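PDB 5CN2: ADP-ribosylation factor-binding protein GGA1 from Saccharomyces cerevisiae, which may help regulate membrane traffic through the trans-Golgi network, binding the GTPases ARF1 and ARF2, and is seen here as its C-terminal GAE (gamma-adaptin ear) domain. Local coordinates for residues 36-41 against 81-86; 50-55 against 105-110. All coordinates share one frame; numbering follows the deposited sequence.

Interaction 1: residues 36-41 against 81-86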
loop_
_atom_site.group_PDB
_atom_site.type_symbol
_atom_site.label_atom_id
_atom_site.label_comp_id
_atom_site.label_asym_id
_atom_site.label_seq_id
_atom_site.Cartn_x
_atom_site.Cartn_y
_atom_site.Cartn_z
ATOM N N ARG A 36 8.745 7.765 -4.121
ATOM C CA ARG A 36 8.446 6.469 -4.714
ATOM C C ARG A 36 7.960 5.539 -3.604
ATOM O O ARG A 36 8.604 5.430 -2.570
ATOM C CB ARG A 36 9.690 5.895 -5.349
ATOM C CG ARG A 36 9.402 4.721 -6.254
ATOM C CD ARG A 36 10.243 4.776 -7.521
ATOM N NE ARG A 36 10.120 3.556 -8.315
ATOM C CZ ARG A 36 10.648 2.380 -7.971
ATOM N NH1 ARG A 36 11.340 2.244 -6.835
ATOM N NH2 ARG A 36 10.475 1.325 -8.758
ATOM N N LEU A 37 6.798 4.917 -3.786
ATOM C CA LEU A 37 6.312 3.925 -2.825
ATOM C C LEU A 37 6.302 2.597 -3.468
ATOM O O LEU A 37 5.605 2.399 -4.479
ATOM C CB LEU A 37 4.867 4.163 -2.419
ATOM C CG LEU A 37 4.625 4.936 -1.161
ATOM C CD1 LEU A 37 4.457 6.399 -1.557
ATOM C CD2 LEU A 37 3.381 4.375 -0.508
ATOM N N VAL A 38 7.028 1.669 -2.861
ATOM C CA VAL A 38 6.963 0.275 -3.247
ATOM C C VAL A 38 6.194 -0.426 -2.149
ATOM O O VAL A 38 6.659 -0.500 -1.009
ATOM C CB VAL A 38 8.360 -0.301 -3.445
ATOM C CG1 VAL A 38 8.281 -1.727 -3.970
ATOM C CG2 VAL A 38 9.132 0.588 -4.408
ATOM N N ILE A 39 4.990 -0.889 -2.497
ATOM C CA ILE A 39 4.074 -1.508 -1.549
ATOM C C ILE A 39 4.140 -3.027 -1.693
ATOM O O ILE A 39 4.234 -3.556 -2.802
ATOM C CB ILE A 39 2.633 -1.042 -1.776
ATOM C CG1 ILE A 39 2.603 0.482 -1.952
ATOM C CG2 ILE A 39 1.713 -1.494 -0.626
ATOM C CD1 ILE A 39 1.211 1.072 -2.125
ATOM N N PHE A 40 4.105 -3.720 -0.562
ATOM C CA PHE A 40 4.179 -5.173 -0.544
ATOM C C PHE A 40 3.036 -5.716 0.288
ATOM O O PHE A 40 2.727 -5.185 1.363
ATOM C CB PHE A 40 5.503 -5.643 0.070
ATOM C CG PHE A 40 6.711 -5.280 -0.726
ATOM C CD1 PHE A 40 7.189 -6.136 -1.696
ATOM C CD2 PHE A 40 7.395 -4.098 -0.472
ATOM C CE1 PHE A 40 8.318 -5.807 -2.429
ATOM C CE2 PHE A 40 8.517 -3.772 -1.190
ATOM C CZ PHE A 40 8.970 -4.618 -2.183
ATOM N N TYR A 41 2.451 -6.802 -0.185
ATOM C CA TYR A 41 1.335 -7.427 0.488
ATOM C C TYR A 41 1.739 -8.825 0.930
ATOM O O TYR A 41 2.279 -9.596 0.125
ATOM C CB TYR A 41 0.129 -7.452 -0.456
ATOM C CG TYR A 41 -0.182 -6.084 -1.096
ATOM C CD1 TYR A 41 -0.978 -5.144 -0.449
ATOM C CD2 TYR A 41 0.319 -5.752 -2.328
ATOM C CE1 TYR A 41 -1.270 -3.912 -1.032
ATOM C CE2 TYR A 41 0.044 -4.521 -2.917
ATOM C CZ TYR A 41 -0.750 -3.610 -2.258
ATOM O OH TYR A 41 -1.015 -2.405 -2.849
ATOM N N GLY A 81 4.194 -11.476 -1.554
ATOM C CA GLY A 81 3.687 -12.181 -2.742
ATOM C C GLY A 81 3.115 -11.287 -3.844
ATOM O O GLY A 81 2.992 -11.706 -4.999
ATOM N N ILE A 82 2.745 -10.068 -3.466
ATOM C CA ILE A 82 2.295 -9.037 -4.401
ATOM C C ILE A 82 3.079 -7.757 -4.104
ATOM O O ILE A 82 3.255 -7.372 -2.948
ATOM C CB ILE A 82 0.785 -8.774 -4.277
ATOM C CG1 ILE A 82 -0.025 -10.037 -4.611
ATOM C CG2 ILE A 82 0.348 -7.678 -5.242
ATOM C CD1 ILE A 82 -1.496 -9.900 -4.283
ATOM N N LYS A 83 3.585 -7.146 -5.163
ATOM C CA LYS A 83 4.271 -5.866 -5.111
ATOM C C LYS A 83 3.471 -4.865 -5.971
ATOM O O LYS A 83 2.882 -5.235 -7.005
ATOM C CB LYS A 83 5.683 -6.034 -5.680
ATOM C CG LYS A 83 6.546 -4.776 -5.668
ATOM C CD LYS A 83 7.564 -4.737 -6.814
ATOM C CE LYS A 83 8.931 -5.213 -6.369
ATOM N NZ LYS A 83 9.846 -5.480 -7.515
ATOM N N GLN A 84 3.466 -3.603 -5.561
ATOM C CA GLN A 84 2.799 -2.551 -6.329
ATOM C C GLN A 84 3.462 -1.202 -6.165
ATOM O O GLN A 84 3.515 -0.674 -5.046
ATOM C CB GLN A 84 1.338 -2.423 -5.908
ATOM C CG GLN A 84 0.605 -1.354 -6.715
ATOM C CD GLN A 84 -0.899 -1.381 -6.570
ATOM O OE1 GLN A 84 -1.608 -1.060 -7.529
ATOM N NE2 GLN A 84 -1.398 -1.757 -5.394
ATOM N N ILE A 85 3.910 -0.640 -7.283
ATOM C CA ILE A 85 4.632 0.632 -7.318
ATOM C C ILE A 85 3.697 1.835 -7.435
ATOM O O ILE A 85 2.743 1.831 -8.215
ATOM C CB ILE A 85 5.593 0.728 -8.512
ATOM C CG1 ILE A 85 6.474 -0.514 -8.626
ATOM C CG2 ILE A 85 6.463 1.979 -8.394
ATOM C CD1 ILE A 85 7.326 -0.752 -7.405
ATOM N N ALA A 86 3.987 2.862 -6.646
ATOM C CA ALA A 86 3.302 4.138 -6.761
ATOM C C ALA A 86 4.302 5.280 -6.663
ATOM O O ALA A 86 5.431 5.107 -6.189
ATOM C CB ALA A 86 2.248 4.275 -5.673
#

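Interaction 2: residues 50-55 against 105-110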
loop_
_atom_site.group_PDB
_atom_site.type_symbol
_atom_site.label_atom_id
_atom_site.label_comp_id
_atom_site.label_asym_id
_atom_site.label_seq_id
_atom_site.Cartn_x
_atom_site.Cartn_y
_atom_site.Cartn_z
ATOM N N THR A 50 -7.345 -14.368 -2.273
ATOM C CA THR A 50 -7.671 -14.209 -3.681
ATOM C C THR A 50 -8.385 -12.895 -3.906
ATOM O O THR A 50 -8.926 -12.281 -2.971
ATOM C CB THR A 50 -8.626 -15.338 -4.186
ATOM O OG1 THR A 50 -9.826 -15.374 -3.380
ATOM C CG2 THR A 50 -7.931 -16.686 -4.130
ATOM N N ASN A 51 -8.393 -12.488 -5.170
ATOM C CA ASN A 51 -9.089 -11.283 -5.624
ATOM C C ASN A 51 -8.652 -10.003 -4.904
ATOM O O ASN A 51 -9.468 -9.092 -4.687
ATOM C CB ASN A 51 -10.610 -11.464 -5.502
ATOM C CG ASN A 51 -11.129 -12.658 -6.295
ATOM O OD1 ASN A 51 -10.648 -12.953 -7.381
ATOM N ND2 ASN A 51 -12.132 -13.333 -5.755
ATOM N N PHE A 52 -7.367 -9.930 -4.547
ATOM C CA PHE A 52 -6.870 -8.782 -3.804
ATOM C C PHE A 52 -6.865 -7.529 -4.640
ATOM O O PHE A 52 -6.448 -7.554 -5.789
ATOM C CB PHE A 52 -5.456 -8.988 -3.278
ATOM C CG PHE A 52 -4.984 -7.848 -2.436
ATOM C CD1 PHE A 52 -5.269 -7.809 -1.074
ATOM C CD2 PHE A 52 -4.350 -6.770 -3.010
ATOM C CE1 PHE A 52 -4.884 -6.730 -0.305
ATOM C CE2 PHE A 52 -3.971 -5.683 -2.248
ATOM C CZ PHE A 52 -4.226 -5.676 -0.890
ATOM N N ALA A 53 -7.247 -6.404 -4.036
ATOM C CA ALA A 53 -7.060 -5.118 -4.692
ATOM C C ALA A 53 -7.008 -3.986 -3.704
ATOM O O ALA A 53 -7.827 -3.917 -2.795
ATOM C CB ALA A 53 -8.214 -4.875 -5.678
ATOM N N LEU A 54 -6.074 -3.064 -3.934
ATOM C CA LEU A 54 -5.926 -1.870 -3.137
ATOM C C LEU A 54 -6.419 -0.685 -3.931
ATOM O O LEU A 54 -6.086 -0.559 -5.104
ATOM C CB LEU A 54 -4.459 -1.608 -2.791
ATOM C CG LEU A 54 -4.250 -0.435 -1.809
ATOM C CD1 LEU A 54 -4.218 -0.958 -0.381
ATOM C CD2 LEU A 54 -2.997 0.345 -2.148
ATOM N N LEU A 55 -7.211 0.172 -3.284
ATOM C CA LEU A 55 -7.713 1.381 -3.900
ATOM C C LEU A 55 -7.180 2.540 -3.096
ATOM O O LEU A 55 -7.055 2.464 -1.876
ATOM C CB LEU A 55 -9.238 1.428 -3.925
ATOM C CG LEU A 55 -9.979 0.534 -4.911
ATOM C CD1 LEU A 55 -9.737 -0.931 -4.639
ATOM C CD2 LEU A 55 -11.478 0.818 -4.842
ATOM N N ALA A 105 -8.705 -1.860 0.878
ATOM C CA ALA A 105 -8.419 -3.141 0.216
ATOM C C ALA A 105 -9.573 -4.091 0.313
ATOM O O ALA A 105 -10.291 -4.095 1.303
ATOM C CB ALA A 105 -7.202 -3.786 0.804
ATOM N N ASN A 106 -9.762 -4.872 -0.744
ATOM C CA ASN A 106 -10.718 -5.922 -0.746
ATOM C C ASN A 106 -10.036 -7.179 -1.190
ATOM O O ASN A 106 -9.168 -7.143 -2.072
ATOM C CB ASN A 106 -11.882 -5.615 -1.680
ATOM C CG ASN A 106 -12.720 -4.464 -1.194
ATOM O OD1 ASN A 106 -13.810 -4.671 -0.637
ATOM N ND2 ASN A 106 -12.212 -3.239 -1.376
ATOM N N TYR A 107 -10.452 -8.290 -0.594
ATOM C CA TYR A 107 -9.940 -9.592 -0.970
ATOM C C TYR A 107 -10.832 -10.658 -0.427
ATOM O O TYR A 107 -11.638 -10.402 0.460
ATOM C CB TYR A 107 -8.525 -9.827 -0.426
ATOM C CG TYR A 107 -8.352 -9.681 1.062
ATOM C CD1 TYR A 107 -8.104 -8.448 1.621
ATOM C CD2 TYR A 107 -8.358 -10.793 1.901
ATOM C CE1 TYR A 107 -7.894 -8.298 2.980
ATOM C CE2 TYR A 107 -8.165 -10.665 3.267
ATOM C CZ TYR A 107 -7.934 -9.410 3.799
ATOM O OH TYR A 107 -7.743 -9.261 5.155
ATOM N N CYS A 108 -10.669 -11.863 -0.951
ATOM C CA CYS A 108 -11.421 -13.000 -0.463
ATOM C C CYS A 108 -10.454 -13.994 0.118
ATOM O O CYS A 108 -9.432 -14.293 -0.474
ATOM C CB CYS A 108 -12.220 -13.630 -1.607
ATOM S SG CYS A 108 -13.370 -12.457 -2.340
ATOM N N THR A 109 -10.758 -14.475 1.300
ATOM C CA THR A 109 -10.069 -15.595 1.857
ATOM C C THR A 109 -11.092 -16.736 1.792
ATOM O O THR A 109 -12.185 -16.540 1.254
ATOM C CB THR A 109 -9.596 -15.263 3.282
ATOM O OG1 THR A 109 -8.460 -16.082 3.602
ATOM C CG2 THR A 109 -10.750 -15.448 4.310
ATOM N N LYS A 110 -10.759 -17.916 2.299
ATOM C CA LYS A 110 -11.724 -19.023 2.291
ATOM C C LYS A 110 -12.783 -18.786 3.373
ATOM O O LYS A 110 -12.472 -18.720 4.574
ATOM C CB LYS A 110 -11.034 -20.380 2.516
#

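Interaction 1: residues 36-41 against 81-86
With CG anti to the carbonyl carbon and beside the backbone N (chi1 -50°), the Y41 ring turns its CD2/CE2 side toward the neighbouring strand and meets I82, whose CG2 branch, anti to its own backbone N, comes within 3.5 Å of Y41 CD2. The same ring carries on past I82 to Q84: Q84 CB lies at the ring edge, in its plane, 3.9 Å from CE2, and the tyrosine OH stops beside the glutamine amide. I39, L37 and A86 share this buried face, where A86 CB packs on L37 CB. Cutting Y41 back to alanine is likely to uncover I82 CG2 and Q84 CB, opening a gap on this face and taking the hydroxyl from beside the glutamine amide.

The other face, which carries V38, F40, K83 and I85, is more exposed. I85 CD1 is set between the two methyls of V38, 3.7 Å from both CG1 and CG2, because the two side chains run side by side in the same direction. K83 likewise runs alongside F40, CG 3.8 Å from ring atom CE1, while R12 makes a cation-pi contact with that ring. The R36 guanidinium comes near I85 CG2, NE 4.0 Å away.

Beneath both faces the backbones pair in regular antiparallel register. L37 and A86 exchange two bonds, both nearly straight at 165°, with A86 N 2.7 Å from L37 O; I39 and Q84 exchange another two, and Y41 N donates to I82 O. This ladder between neighbouring inner strands of the five-stranded sheet, with one face buried and the other more open, is characteristic of the immunoglobulin-like beta-sandwich of gamma-adaptin ear domains.

Interaction 2: residues 50-55 against 105-110
F52 and Y107 meet beside a beta bulge in the antiparallel pairing of edge strand 52-56 with strand 99-109, in the smaller sheet of the ear-domain beta-sandwich. The F52 ring, carried with CG anti to the backbone N (chi1 -176°), turns inward and touches two residues of the facing strand: CD1 approaches Y107 CB at 3.9 Å, while CE1 and CZ rest against the A105 methyl. Y107 takes the less common position, CG between its backbone N and carbonyl carbon (chi1 56°), which sets its CD1 close to CD1 and CE1 of F52. The two aromatic side chains thus cross at an angle, and L21 of strand 21-29 touches both. L54 CD1 adds a more distant methyl contact to A105 CB.

The bulge reflects a one-residue slip in register. T50 pairs with C108 and A53 with N106, each through two backbone hydrogen bonds, while N51, with positive phi (57°), makes the corner between them. Its carbonyl oxygen comes close to N106 O, but both are acceptors and no bond forms; N106 O instead takes the A53 N-H at 2.8 Å, with F52 CA-H close by.

On the side of the sheet that carries T50, A53, N106 and C108, the contacts are more polar and less enclosed. N51 ND2 lies 3.7 Å from C108 SG. C108 O is gripped twice by one residue: T50 N approaches it almost head-on at 2.8 Å, and T50 OG1 donates from above the carbonyl plane at 3.1 Å.

In the fold
One principle of sandwich folds is visible in the pair: each sheet is knitted by its own backbone ladder, and side chains join the sheets. Interaction 1 lies near the centre of the chain within the larger sheet, its ladder unbroken and one face largely buried; interaction 2, centred about 15 Å away, holds the edge of the smaller sheet, with an interrupted ladder and partly exposed polar groups. Strands 34-43 and 52-56 follow each other in the chain yet belong to different sheets. Where the inward faces touch, Y41 CD1 packs 3.3 Å from F52 CZ, the ring planes about 50° apart, and L54 touches both Y41 and Q84.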